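Local coordinates for SecB-like chaperone Rv1957 (Mycobacterium tuberculosis, PDB 5MTW), which acts as the chaperone of a type II toxin-antitoxin-chaperone system, keeping the antitoxin HigA1 from aggregating and being required for neutralization of the toxin HigB1, at residues F70-S75 against A130-T135; L50-E55 against T161-S166; D63-S68 against E120-E125; F106-L111 against R145-D150. All coordinates share one frame; numbering follows the deposited sequence.

In the fold
Contacts 1 and 4 lie in the core. Both pack one face of the antiparallel sheet against helix 125-154, contact 1 through strand 69-82 and contact 4 through strand 99-114. The strands are neighbours, and V72 O is within hydrogen-bonding reach of A110 N. Contacts 2 and 3 are only partly buried and lie about 35 Å apart, centre to centre. Contact 2 joins the edge strand 50-62 to segment 161-166, which follows the helix and also touches R145 and Y149 of contact 4. Contact 3 joins two loops. Aromatic and aliphatic groups make the core contacts. Contact 2 adds a tyrosine-carboxylate hydrogen bond, and contact 3 has two prolines and an aspartate in van der Waals touch.

Contact 1 (F70-S75 against A130-T135); sequences FVVRIS and AYAATT
F70 and Y131 make the aromatic half of this contact. F70 CE2 lies 3.7 Å from Y131 CD2, and the adjacent F70 CZ reaches the same atom. Y131 CD2 and CE2 sit at the edge of the F70 ring, close to its plane. The ring centres are 5.7 Å apart and the planes are turned by 80°. F70 CG stands between its own backbone N and carbonyl carbon (chi1 59°), while Y131 CG is anti to its N (chi1 -177°); with these torsions the two side chains meet crossing at about a right angle. T135 CB lies 3.7 Å above one face of the Y131 ring, toward the rim. F112 joins the group: its ring is nearly parallel to that of F70 and edge-to-face with that of Y131.

The strand belongs to the four-stranded antiparallel sheet of the SecB-like fold, and the long helix 125-154 covers one face of that sheet. F70 and V72 point to the helix. V71, on the other face, packs on the bound antitoxin peptide.

The aliphatic half is V72 against A132. Both methyls of V72 straddle A132 CB, with V72 CG2 at 3.9 Å and V72 CG1 at 4.0 Å from it. The small alanine lets the backbones come close here, with V72 CA and A132 CA 5.8 Å apart.

No hydrogen bond crosses the contact. I164 of the second subunit packs on Y131 and T135.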
loop_
_atom_site.group_PDB
_atom_site.type_symbol
_atom_site.label_atom_id
_atom_site.label_comp_id
_atom_site.label_asym_id
_atom_site.label_seq_id
_atom_site.Cartn_x
_atom_site.Cartn_y
_atom_site.Cartn_z
ATOM N N PHE A 70 3.656 -12.800 -22.665
ATOM C CA PHE A 70 2.228 -12.806 -22.429
ATOM C C PHE A 70 1.803 -12.144 -21.145
ATOM O O PHE A 70 2.562 -12.039 -20.178
ATOM C CB PHE A 70 1.659 -14.207 -22.492
ATOM C CG PHE A 70 2.256 -15.169 -21.514
ATOM C CD1 PHE A 70 3.448 -15.768 -21.763
ATOM C CD2 PHE A 70 1.588 -15.480 -20.336
ATOM C CE1 PHE A 70 4.024 -16.683 -20.860
ATOM C CE2 PHE A 70 2.132 -16.404 -19.444
ATOM C CZ PHE A 70 3.349 -16.991 -19.711
ATOM N N VAL A 71 0.532 -11.783 -21.118
ATOM C CA VAL A 71 -0.022 -11.124 -19.933
ATOM C C VAL A 71 -1.160 -11.912 -19.318
ATOM O O VAL A 71 -2.110 -12.260 -20.007
ATOM C CB VAL A 71 -0.593 -9.744 -20.335
ATOM C CG1 VAL A 71 -1.234 -9.031 -19.113
ATOM C CG2 VAL A 71 0.527 -8.900 -20.869
ATOM N N VAL A 72 -1.067 -12.186 -18.032
ATOM C CA VAL A 72 -2.164 -12.790 -17.251
ATOM C C VAL A 72 -2.907 -11.688 -16.550
ATOM O O VAL A 72 -2.278 -10.845 -15.836
ATOM C CB VAL A 72 -1.665 -13.815 -16.203
ATOM C CG1 VAL A 72 -2.855 -14.372 -15.395
ATOM C CG2 VAL A 72 -0.953 -14.919 -16.955
ATOM N N ARG A 73 -4.233 -11.654 -16.754
ATOM C CA ARG A 73 -5.093 -10.642 -16.169
ATOM C C ARG A 73 -6.126 -11.337 -15.282
ATOM O O ARG A 73 -6.683 -12.406 -15.644
ATOM C CB ARG A 73 -5.848 -9.803 -17.257
ATOM C CG ARG A 73 -5.032 -8.894 -18.102
ATOM C CD ARG A 73 -5.915 -8.021 -19.007
ATOM N NE ARG A 73 -6.302 -8.756 -20.201
ATOM C CZ ARG A 73 -7.547 -9.154 -20.499
ATOM N NH1 ARG A 73 -8.579 -8.845 -19.708
ATOM N NH2 ARG A 73 -7.741 -9.871 -21.619
ATOM N N ILE A 74 -6.358 -10.760 -14.126
ATOM C CA ILE A 74 -7.494 -11.171 -13.285
ATOM C C ILE A 74 -8.353 -9.956 -12.981
ATOM O O ILE A 74 -7.867 -8.939 -12.426
ATOM C CB ILE A 74 -7.063 -11.916 -11.993
ATOM C CG1 ILE A 74 -6.241 -13.150 -12.434
ATOM C CG2 ILE A 74 -8.299 -12.312 -11.175
ATOM C CD1 ILE A 74 -5.562 -13.860 -11.322
ATOM N N SER A 75 -9.579 -10.067 -13.484
ATOM C CA SER A 75 -10.687 -9.112 -13.242
ATOM C C SER A 75 -11.430 -9.518 -11.954
ATOM O O SER A 75 -11.650 -10.716 -11.727
ATOM C CB SER A 75 -11.645 -9.096 -14.466
ATOM O OG SER A 75 -12.646 -8.130 -14.280
ATOM N N ALA A 130 -3.729 -22.854 -19.082
ATOM C CA ALA A 130 -3.463 -23.653 -17.880
ATOM C C ALA A 130 -2.467 -22.914 -16.947
ATOM O O ALA A 130 -2.580 -22.959 -15.697
ATOM C CB ALA A 130 -2.894 -25.005 -18.265
ATOM N N TYR A 131 -1.469 -22.285 -17.581
ATOM C CA TYR A 131 -0.396 -21.615 -16.839
ATOM C C TYR A 131 -0.963 -20.439 -16.104
ATOM O O TYR A 131 -0.585 -20.245 -14.984
ATOM C CB TYR A 131 0.749 -21.160 -17.739
ATOM C CG TYR A 131 1.942 -20.504 -17.012
ATOM C CD1 TYR A 131 2.917 -21.272 -16.373
ATOM C CD2 TYR A 131 2.051 -19.126 -16.935
ATOM C CE1 TYR A 131 4.010 -20.686 -15.743
ATOM C CE2 TYR A 131 3.118 -18.511 -16.290
ATOM C CZ TYR A 131 4.110 -19.283 -15.708
ATOM O OH TYR A 131 5.163 -18.665 -15.082
ATOM N N ALA A 132 -1.877 -19.694 -16.759
ATOM C CA ALA A 132 -2.583 -18.529 -16.221
ATOM C C ALA A 132 -3.446 -18.921 -15.057
ATOM O O ALA A 132 -3.509 -18.213 -14.032
ATOM C CB ALA A 132 -3.460 -17.826 -17.264
ATOM N N ALA A 133 -4.107 -20.062 -15.224
ATOM C CA ALA A 133 -4.996 -20.597 -14.188
ATOM C C ALA A 133 -4.282 -21.076 -12.950
ATOM O O ALA A 133 -4.899 -21.271 -11.906
ATOM C CB ALA A 133 -5.847 -21.742 -14.776
ATOM N N THR A 134 -3.007 -21.369 -13.054
ATOM C CA THR A 134 -2.258 -21.878 -11.938
ATOM C C THR A 134 -1.225 -20.856 -11.462
ATOM O O THR A 134 -1.512 -20.094 -10.556
ATOM C CB THR A 134 -1.601 -23.203 -12.320
ATOM O OG1 THR A 134 -0.774 -23.011 -13.458
ATOM C CG2 THR A 134 -2.701 -24.290 -12.685
ATOM N N THR A 135 -0.052 -20.821 -12.089
ATOM C CA THR A 135 1.020 -19.944 -11.647
ATOM C C THR A 135 0.543 -18.500 -11.742
ATOM O O THR A 135 0.747 -17.748 -10.837
ATOM C CB THR A 135 2.299 -20.149 -12.459
ATOM O OG1 THR A 135 2.763 -21.512 -12.306
ATOM C CG2 THR A 135 3.354 -19.201 -12.010
#

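Contact 2 (L50-E55 against T161-S166); sequences LTYDLE and TLEILS
The Y52 ring and the E163 carboxylate meet through the phenol oxygen, with their planes 83° apart. E163 OE1 lies at the edge of the Y52 ring, in its plane. L162 CD2 approaches the ring obliquely, 3.7 Å from Y52 CE2. L160 and an aromatic side chain of the bound peptide also pack on Y52.

Y52 OH donates a short hydrogen bond to E163 OE1, at 2.6 Å. It meets OE1 from well above the carboxylate plane, 65° out of it. The other oxygen, E163 OE2, is 3.3 Å from Y52 OH, but the angle is too poor for a second bond. The two side chains come from opposite directions. The glutamate chain is bent at its second torsion (chi2 93°), which turns the carboxylate back to the tyrosine. The negative charge nearby probably polarises the phenol O-H.

L162 provides the apolar part. Its CD2 meets chiefly the tyrosine ring, and its CD1 meets L54. L54 CD2 is only 3.4 Å from L162 CD1, tighter than usual for two methyl carbons. These two leucines cross at about a right angle.

Strand 50-62, which holds segment 50-55, lies at the edge of the sheet within this chain and pairs with strand 69-82; L50 makes backbone hydrogen bonds to the peptide, so this edge is part of the client-binding surface. The segment 161-166 follows helix 125-154 and runs back along it, where L162 O accepts from R145 NE of that helix and E163 O binds Y141 OH.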
loop_
_atom_site.group_PDB
_atom_site.type_symbol
_atom_site.label_atom_id
_atom_site.label_comp_id
_atom_site.label_asym_id
_atom_site.label_seq_id
_atom_site.Cartn_x
_atom_site.Cartn_y
_atom_site.Cartn_z
ATOM N N LEU A 50 -21.568 -8.181 8.895
ATOM C CA LEU A 50 -20.997 -7.657 7.640
ATOM C C LEU A 50 -20.345 -8.788 6.822
ATOM O O LEU A 50 -19.674 -9.708 7.361
ATOM C CB LEU A 50 -20.193 -6.375 7.950
ATOM C CG LEU A 50 -19.047 -5.888 7.136
ATOM C CD1 LEU A 50 -18.507 -4.533 7.565
ATOM C CD2 LEU A 50 -18.017 -6.929 7.443
ATOM N N THR A 51 -20.646 -8.808 5.530
ATOM C CA THR A 51 -20.091 -9.848 4.701
ATOM C C THR A 51 -19.585 -9.354 3.298
ATOM O O THR A 51 -19.655 -8.205 2.992
ATOM C CB THR A 51 -21.079 -11.035 4.545
ATOM O OG1 THR A 51 -20.345 -12.189 4.114
ATOM C CG2 THR A 51 -22.208 -10.691 3.554
ATOM N N TYR A 52 -19.083 -10.266 2.489
ATOM C CA TYR A 52 -18.612 -9.906 1.158
ATOM C C TYR A 52 -18.691 -11.002 0.159
ATOM O O TYR A 52 -18.625 -12.138 0.515
ATOM C CB TYR A 52 -17.182 -9.378 1.288
ATOM C CG TYR A 52 -16.176 -10.441 1.559
ATOM C CD1 TYR A 52 -15.950 -10.890 2.827
ATOM C CD2 TYR A 52 -15.439 -11.000 0.499
ATOM C CE1 TYR A 52 -15.055 -11.900 3.057
ATOM C CE2 TYR A 52 -14.490 -11.972 0.718
ATOM C CZ TYR A 52 -14.295 -12.405 2.003
ATOM O OH TYR A 52 -13.370 -13.346 2.255
ATOM N N ASP A 53 -18.781 -10.609 -1.089
ATOM C CA ASP A 53 -18.708 -11.494 -2.248
ATOM C C ASP A 53 -17.545 -11.029 -3.106
ATOM O O ASP A 53 -17.323 -9.808 -3.231
ATOM C CB ASP A 53 -19.929 -11.370 -3.167
ATOM C CG ASP A 53 -21.204 -11.744 -2.520
ATOM O OD1 ASP A 53 -21.200 -12.392 -1.464
ATOM O OD2 ASP A 53 -22.241 -11.386 -3.090
ATOM N N LEU A 54 -16.794 -11.971 -3.658
ATOM C CA LEU A 54 -15.620 -11.658 -4.532
ATOM C C LEU A 54 -15.543 -12.633 -5.721
ATOM O O LEU A 54 -15.266 -13.798 -5.547
ATOM C CB LEU A 54 -14.317 -11.675 -3.746
ATOM C CG LEU A 54 -13.057 -11.237 -4.519
ATOM C CD1 LEU A 54 -13.180 -9.929 -5.262
ATOM C CD2 LEU A 54 -11.802 -11.202 -3.630
ATOM N N GLU A 55 -15.798 -12.124 -6.911
ATOM C CA GLU A 55 -15.870 -12.898 -8.143
ATOM C C GLU A 55 -14.532 -12.541 -8.823
ATOM O O GLU A 55 -14.168 -11.355 -8.833
ATOM C CB GLU A 55 -17.002 -12.403 -9.028
ATOM C CG GLU A 55 -17.087 -13.178 -10.332
ATOM C CD GLU A 55 -18.108 -12.631 -11.311
ATOM O OE1 GLU A 55 -18.677 -11.546 -11.035
ATOM O OE2 GLU A 55 -18.346 -13.299 -12.352
ATOM N N THR A 161 -9.415 -8.288 5.067
ATOM C CA THR A 161 -8.238 -9.088 4.708
ATOM C C THR A 161 -8.670 -10.441 4.116
ATOM O O THR A 161 -9.180 -11.299 4.832
ATOM C CB THR A 161 -7.297 -9.270 5.951
ATOM O OG1 THR A 161 -6.873 -7.993 6.383
ATOM C CG2 THR A 161 -6.111 -10.058 5.617
ATOM N N LEU A 162 -8.511 -10.612 2.808
ATOM C CA LEU A 162 -8.922 -11.858 2.178
ATOM C C LEU A 162 -8.147 -13.036 2.796
ATOM O O LEU A 162 -7.018 -12.870 3.360
ATOM C CB LEU A 162 -8.743 -11.792 0.662
ATOM C CG LEU A 162 -9.469 -10.678 -0.033
ATOM C CD1 LEU A 162 -9.143 -10.824 -1.558
ATOM C CD2 LEU A 162 -10.988 -10.767 0.303
ATOM N N GLU A 163 -8.771 -14.187 2.697
ATOM C CA GLU A 163 -8.166 -15.443 3.127
ATOM C C GLU A 163 -6.923 -15.802 2.279
ATOM O O GLU A 163 -6.807 -15.485 1.067
ATOM C CB GLU A 163 -9.169 -16.599 3.036
ATOM C CG GLU A 163 -10.581 -16.207 3.446
ATOM C CD GLU A 163 -11.499 -15.759 2.243
ATOM O OE1 GLU A 163 -11.261 -14.711 1.457
ATOM O OE2 GLU A 163 -12.517 -16.508 2.109
ATOM N N ILE A 164 -5.972 -16.433 2.928
ATOM C CA ILE A 164 -4.856 -17.028 2.216
ATOM C C ILE A 164 -5.349 -18.232 1.351
ATOM O O ILE A 164 -5.892 -19.175 1.862
ATOM C CB ILE A 164 -3.740 -17.460 3.225
ATOM C CG1 ILE A 164 -3.309 -16.257 4.064
ATOM C CG2 ILE A 164 -2.583 -18.004 2.457
ATOM C CD1 ILE A 164 -2.725 -15.093 3.242
ATOM N N LEU A 165 -5.250 -18.158 0.031
ATOM C CA LEU A 165 -5.737 -19.258 -0.809
ATOM C C LEU A 165 -4.739 -20.399 -0.857
ATOM O O LEU A 165 -3.573 -20.145 -1.160
ATOM C CB LEU A 165 -6.075 -18.751 -2.227
ATOM C CG LEU A 165 -7.358 -17.898 -2.138
ATOM C CD1 LEU A 165 -7.988 -17.599 -3.500
ATOM C CD2 LEU A 165 -8.413 -18.486 -1.170
ATOM N N SER A 166 -5.205 -21.631 -0.531
ATOM C CA SER A 166 -4.448 -22.891 -0.750
ATOM C C SER A 166 -4.125 -23.186 -2.218
ATOM O O SER A 166 -4.971 -23.086 -3.062
ATOM C CB SER A 166 -5.250 -24.117 -0.262
ATOM O OG SER A 166 -4.888 -24.533 1.038
#

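Contact 3 (D63-S68 against E120-E125); sequences DPATIS and EDDPTE
P64 gives the most surface to this contact, and it packs on D122 and P123 of the other loop. P64 CG lies 3.5 Å from the backbone oxygen P123 O. The two proline rings meet more loosely, with P64 CB 4.5 Å from P123 CD. Both rings also touch Y114 of strand 99-114.

The segment 63-68 is the connection of a beta hairpin formed by the antiparallel neighbours 50-62 and 69-82. It opens with a type I turn: D63 O accepts from T66 N at 3.1 Å, and from I67 N as well. P64 and A65 form the corner of this turn. Segment 120-125 leads from the sheet to helix 125-154, with T124 at the N-cap position.

D122 comes second in buried surface, ahead of P123. Its CG is anti to its own carbonyl carbon (chi1 -76°), and the carboxylate lies along the P64-A65 corner. D122 OD2 is 3.4 Å from A65 CA and equally far from P64 O. D122 OD2 and P64 O are both acceptors, so their closeness is no hydrogen bond. No hydrogen bond crosses the contact. D63 and I67 also pack on apolar side chains of the bound peptide.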
loop_
_atom_site.group_PDB
_atom_site.type_symbol
_atom_site.label_atom_id
_atom_site.label_comp_id
_atom_site.label_asym_id
_atom_site.label_seq_id
_atom_site.Cartn_x
_atom_site.Cartn_y
_atom_site.Cartn_z
ATOM N N ASP A 63 0.420 -13.580 -28.118
ATOM C CA ASP A 63 0.439 -13.701 -29.589
ATOM C C ASP A 63 1.769 -14.322 -29.865
ATOM O O ASP A 63 2.687 -13.626 -30.197
ATOM C CB ASP A 63 0.363 -12.337 -30.260
ATOM C CG ASP A 63 0.437 -12.414 -31.852
ATOM O OD1 ASP A 63 0.522 -13.511 -32.553
ATOM O OD2 ASP A 63 0.436 -11.287 -32.373
ATOM N N PRO A 64 1.869 -15.624 -29.607
ATOM C CA PRO A 64 3.168 -16.273 -29.489
ATOM C C PRO A 64 3.993 -16.376 -30.765
ATOM O O PRO A 64 5.212 -16.569 -30.683
ATOM C CB PRO A 64 2.847 -17.665 -28.909
ATOM C CG PRO A 64 1.367 -17.782 -28.844
ATOM C CD PRO A 64 0.752 -16.463 -29.159
ATOM N N ALA A 65 3.380 -16.208 -31.932
ATOM C CA ALA A 65 4.153 -16.200 -33.167
ATOM C C ALA A 65 4.932 -14.885 -33.368
ATOM O O ALA A 65 5.910 -14.860 -34.092
ATOM C CB ALA A 65 3.257 -16.507 -34.355
ATOM N N THR A 66 4.516 -13.805 -32.716
ATOM C CA THR A 66 5.163 -12.492 -32.909
ATOM C C THR A 66 6.035 -12.074 -31.765
ATOM O O THR A 66 6.994 -11.356 -31.964
ATOM C CB THR A 66 4.175 -11.353 -32.895
ATOM O OG1 THR A 66 2.888 -11.860 -33.184
ATOM C CG2 THR A 66 4.595 -10.265 -33.837
ATOM N N ILE A 67 5.597 -12.390 -30.549
ATOM C CA ILE A 67 6.378 -12.064 -29.376
ATOM C C ILE A 67 6.277 -13.167 -28.382
ATOM O O ILE A 67 5.233 -13.882 -28.266
ATOM C CB ILE A 67 6.037 -10.716 -28.703
ATOM C CG1 ILE A 67 4.560 -10.580 -28.354
ATOM C CG2 ILE A 67 6.563 -9.539 -29.519
ATOM C CD1 ILE A 67 4.305 -9.381 -27.441
ATOM N N SER A 68 7.376 -13.323 -27.674
ATOM C CA SER A 68 7.468 -14.406 -26.733
ATOM C C SER A 68 7.152 -13.795 -25.331
ATOM O O SER A 68 7.901 -13.978 -24.385
ATOM C CB SER A 68 8.871 -15.033 -26.819
ATOM O OG SER A 68 9.837 -14.104 -26.396
ATOM N N GLU A 120 12.189 -25.266 -31.527
ATOM C CA GLU A 120 11.354 -25.503 -30.364
ATOM C C GLU A 120 10.027 -24.763 -30.571
ATOM O O GLU A 120 9.970 -23.697 -31.157
ATOM C CB GLU A 120 12.071 -25.120 -29.055
ATOM C CG GLU A 120 11.140 -24.916 -27.870
ATOM C CD GLU A 120 11.483 -25.768 -26.680
ATOM O OE1 GLU A 120 10.927 -26.880 -26.596
ATOM O OE2 GLU A 120 12.259 -25.319 -25.820
ATOM N N ASP A 121 8.965 -25.368 -30.081
ATOM C CA ASP A 121 7.606 -25.088 -30.514
ATOM C C ASP A 121 6.828 -23.980 -29.704
ATOM O O ASP A 121 6.794 -24.037 -28.476
ATOM C CB ASP A 121 6.902 -26.435 -30.383
ATOM C CG ASP A 121 5.594 -26.473 -31.055
ATOM O OD1 ASP A 121 4.701 -25.753 -30.565
ATOM O OD2 ASP A 121 5.462 -27.236 -32.045
ATOM N N ASP A 122 6.184 -23.018 -30.387
ATOM C CA ASP A 122 5.342 -21.994 -29.717
ATOM C C ASP A 122 4.318 -22.579 -28.693
ATOM O O ASP A 122 3.701 -23.623 -28.920
ATOM C CB ASP A 122 4.534 -21.182 -30.742
ATOM C CG ASP A 122 5.355 -20.158 -31.466
ATOM O OD1 ASP A 122 6.514 -19.990 -31.135
ATOM O OD2 ASP A 122 4.840 -19.483 -32.373
ATOM N N PRO A 123 4.124 -21.887 -27.565
ATOM C CA PRO A 123 3.044 -22.286 -26.661
ATOM C C PRO A 123 1.638 -22.159 -27.309
ATOM O O PRO A 123 1.362 -21.185 -28.034
ATOM C CB PRO A 123 3.190 -21.316 -25.495
ATOM C CG PRO A 123 4.631 -20.887 -25.521
ATOM C CD PRO A 123 5.094 -20.974 -26.941
ATOM N N THR A 124 0.765 -23.132 -27.060
ATOM C CA THR A 124 -0.624 -23.076 -27.557
ATOM C C THR A 124 -1.587 -22.407 -26.531
ATOM O O THR A 124 -1.218 -22.233 -25.355
ATOM C CB THR A 124 -1.133 -24.490 -27.831
ATOM O OG1 THR A 124 -1.152 -25.220 -26.601
ATOM C CG2 THR A 124 -0.244 -25.201 -28.854
ATOM N N GLU A 125 -2.791 -22.052 -26.998
ATOM C CA GLU A 125 -3.847 -21.467 -26.187
ATOM C C GLU A 125 -4.180 -22.270 -24.931
ATOM O O GLU A 125 -4.453 -21.683 -23.891
ATOM C CB GLU A 125 -5.086 -21.173 -27.039
ATOM C CG GLU A 125 -6.388 -20.938 -26.275
ATOM C CD GLU A 125 -7.520 -20.517 -27.198
ATOM O OE1 GLU A 125 -7.468 -20.866 -28.400
ATOM O OE2 GLU A 125 -8.456 -19.833 -26.728
#

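Contact 4 (F106-L111 against R145-D150); sequences FEFAAL and REYVYD
Y147 CG is anti to the backbone N (chi1 -174°), which carries the ring from the helix onto F106 and F108. F106 CG sits between its own N and carbonyl carbon, and F108 CG lies anti to its carbonyl carbon. These torsions bring both rings to Y147, which F106 meets by a face and F108 by an edge. The two phenylalanines are also close to each other, with F106 CE2 at the edge of the F108 ring, in its plane.

Y147 CD2 stands 3.7 Å above the plane of the F106 ring, over its centre. This is a T-shaped pair, edge of Y147 to face of F106, with planes at 62°. F108 makes an offset edge-to-face pair with Y147, its edge toward the tyrosine face and the planes at 72°. F108 CE2 also touches Y147 CB at 3.6 Å. V148 CG2 comes obliquely to F106 CZ, 3.7 Å away.

The polar end of Y147 is held by strand 26-40, where Y147 OH bonds T36 OG1. Farther along the helix, Y149 stacks on Y149 of the third subunit.

F106, F108 and Y147 form a buried aromatic cluster, set between the antiparallel sheet and the long helix of this SecB-like fold.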
loop_
_atom_site.group_PDB
_atom_site.type_symbol
_atom_site.label_atom_id
_atom_site.label_comp_id
_atom_site.label_asym_id
_atom_site.label_seq_id
_atom_site.Cartn_x
_atom_site.Cartn_y
_atom_site.Cartn_z
ATOM N N PHE A 106 -12.034 -4.079 -10.230
ATOM C CA PHE A 106 -10.686 -3.775 -10.606
ATOM C C PHE A 106 -10.010 -4.937 -11.341
ATOM O O PHE A 106 -10.433 -6.097 -11.233
ATOM C CB PHE A 106 -9.909 -3.323 -9.347
ATOM C CG PHE A 106 -9.815 -4.366 -8.282
ATOM C CD1 PHE A 106 -10.831 -4.539 -7.377
ATOM C CD2 PHE A 106 -8.758 -5.205 -8.235
ATOM C CE1 PHE A 106 -10.772 -5.525 -6.351
ATOM C CE2 PHE A 106 -8.652 -6.204 -7.266
ATOM C CZ PHE A 106 -9.663 -6.359 -6.299
ATOM N N GLU A 107 -8.884 -4.666 -11.991
ATOM C CA GLU A 107 -8.196 -5.716 -12.682
ATOM C C GLU A 107 -6.663 -5.563 -12.643
ATOM O O GLU A 107 -6.182 -4.447 -12.810
ATOM C CB GLU A 107 -8.605 -5.664 -14.162
ATOM C CG GLU A 107 -8.094 -6.825 -14.967
ATOM C CD GLU A 107 -8.549 -6.745 -16.437
ATOM O OE1 GLU A 107 -8.964 -5.683 -16.897
ATOM O OE2 GLU A 107 -8.528 -7.800 -17.114
ATOM N N PHE A 108 -5.982 -6.624 -12.234
ATOM C CA PHE A 108 -4.564 -6.695 -12.171
ATOM C C PHE A 108 -4.009 -7.464 -13.393
ATOM O O PHE A 108 -4.667 -8.352 -13.992
ATOM C CB PHE A 108 -4.101 -7.357 -10.833
ATOM C CG PHE A 108 -4.006 -6.358 -9.666
ATOM C CD1 PHE A 108 -2.836 -5.641 -9.456
ATOM C CD2 PHE A 108 -5.096 -6.104 -8.801
ATOM C CE1 PHE A 108 -2.737 -4.670 -8.419
ATOM C CE2 PHE A 108 -5.008 -5.161 -7.782
ATOM C CZ PHE A 108 -3.806 -4.505 -7.545
ATOM N N ALA A 109 -2.774 -7.127 -13.740
ATOM C CA ALA A 109 -2.057 -7.767 -14.781
ATOM C C ALA A 109 -0.678 -8.141 -14.361
ATOM O O ALA A 109 -0.057 -7.321 -13.699
ATOM C CB ALA A 109 -1.859 -6.807 -15.901
ATOM N N ALA A 110 -0.262 -9.335 -14.767
ATOM C CA ALA A 110 1.078 -9.863 -14.674
ATOM C C ALA A 110 1.720 -10.174 -16.093
ATOM O O ALA A 110 1.138 -10.853 -16.975
ATOM C CB ALA A 110 1.115 -11.079 -13.734
ATOM N N LEU A 111 2.930 -9.672 -16.266
ATOM C CA LEU A 111 3.687 -9.743 -17.540
ATOM C C LEU A 111 4.739 -10.878 -17.405
ATOM O O LEU A 111 5.452 -10.919 -16.426
ATOM C CB LEU A 111 4.427 -8.442 -17.764
ATOM C CG LEU A 111 5.339 -8.358 -19.028
ATOM C CD1 LEU A 111 4.511 -8.669 -20.277
ATOM C CD2 LEU A 111 6.024 -7.015 -19.154
ATOM N N ARG A 145 -5.222 -9.267 -2.813
ATOM C CA ARG A 145 -5.533 -9.199 -1.392
ATOM C C ARG A 145 -5.030 -7.881 -0.746
ATOM O O ARG A 145 -5.708 -7.255 0.062
ATOM C CB ARG A 145 -4.842 -10.405 -0.714
ATOM C CG ARG A 145 -4.901 -10.403 0.798
ATOM C CD ARG A 145 -4.464 -11.827 1.284
ATOM N NE ARG A 145 -4.388 -11.962 2.766
ATOM C CZ ARG A 145 -3.336 -11.661 3.503
ATOM N NH1 ARG A 145 -2.234 -11.138 2.972
ATOM N NH2 ARG A 145 -3.361 -11.844 4.796
ATOM N N GLU A 146 -3.819 -7.467 -1.117
ATOM C CA GLU A 146 -3.263 -6.244 -0.574
ATOM C C GLU A 146 -4.099 -5.029 -1.038
ATOM O O GLU A 146 -4.324 -4.088 -0.297
ATOM C CB GLU A 146 -1.801 -6.037 -0.935
ATOM C CG GLU A 146 -1.191 -4.784 -0.295
ATOM C CD GLU A 146 -1.470 -3.492 -1.067
ATOM O OE1 GLU A 146 -1.735 -3.556 -2.280
ATOM O OE2 GLU A 146 -1.433 -2.374 -0.475
ATOM N N TYR A 147 -4.571 -5.081 -2.277
ATOM C CA TYR A 147 -5.339 -3.997 -2.788
ATOM C C TYR A 147 -6.703 -3.845 -2.079
ATOM O O TYR A 147 -7.171 -2.727 -1.827
ATOM C CB TYR A 147 -5.474 -4.147 -4.364
ATOM C CG TYR A 147 -6.144 -2.968 -4.917
ATOM C CD1 TYR A 147 -5.529 -1.709 -4.879
ATOM C CD2 TYR A 147 -7.403 -3.047 -5.468
ATOM C CE1 TYR A 147 -6.174 -0.564 -5.349
ATOM C CE2 TYR A 147 -8.040 -1.933 -5.939
ATOM C CZ TYR A 147 -7.423 -0.682 -5.871
ATOM O OH TYR A 147 -8.180 0.432 -6.308
ATOM N N VAL A 148 -7.353 -4.982 -1.797
ATOM C CA VAL A 148 -8.587 -4.984 -1.096
ATOM C C VAL A 148 -8.426 -4.408 0.318
ATOM O O VAL A 148 -9.237 -3.675 0.779
ATOM C CB VAL A 148 -9.278 -6.334 -1.161
ATOM C CG1 VAL A 148 -10.479 -6.405 -0.252
ATOM C CG2 VAL A 148 -9.760 -6.633 -2.600
ATOM N N TYR A 149 -7.304 -4.759 0.944
ATOM C CA TYR A 149 -7.028 -4.337 2.295
ATOM C C TYR A 149 -6.808 -2.816 2.279
ATOM O O TYR A 149 -7.287 -2.093 3.129
ATOM C CB TYR A 149 -5.790 -5.071 2.845
ATOM C CG TYR A 149 -5.321 -4.513 4.149
ATOM C CD1 TYR A 149 -5.918 -4.863 5.345
ATOM C CD2 TYR A 149 -4.260 -3.632 4.196
ATOM C CE1 TYR A 149 -5.432 -4.385 6.528
ATOM C CE2 TYR A 149 -3.781 -3.127 5.382
ATOM C CZ TYR A 149 -4.376 -3.502 6.561
ATOM O OH TYR A 149 -3.895 -2.986 7.780
ATOM N N ASP A 150 -6.073 -2.341 1.276
ATOM C CA ASP A 150 -5.734 -0.904 1.188
ATOM C C ASP A 150 -7.001 -0.082 0.897
ATOM O O ASP A 150 -7.252 0.930 1.531
ATOM C CB ASP A 150 -4.664 -0.669 0.180
ATOM C CG ASP A 150 -4.424 0.838 -0.134
ATOM O OD1 ASP A 150 -5.165 1.387 -0.937
ATOM O OD2 ASP A 150 -3.564 1.493 0.444
#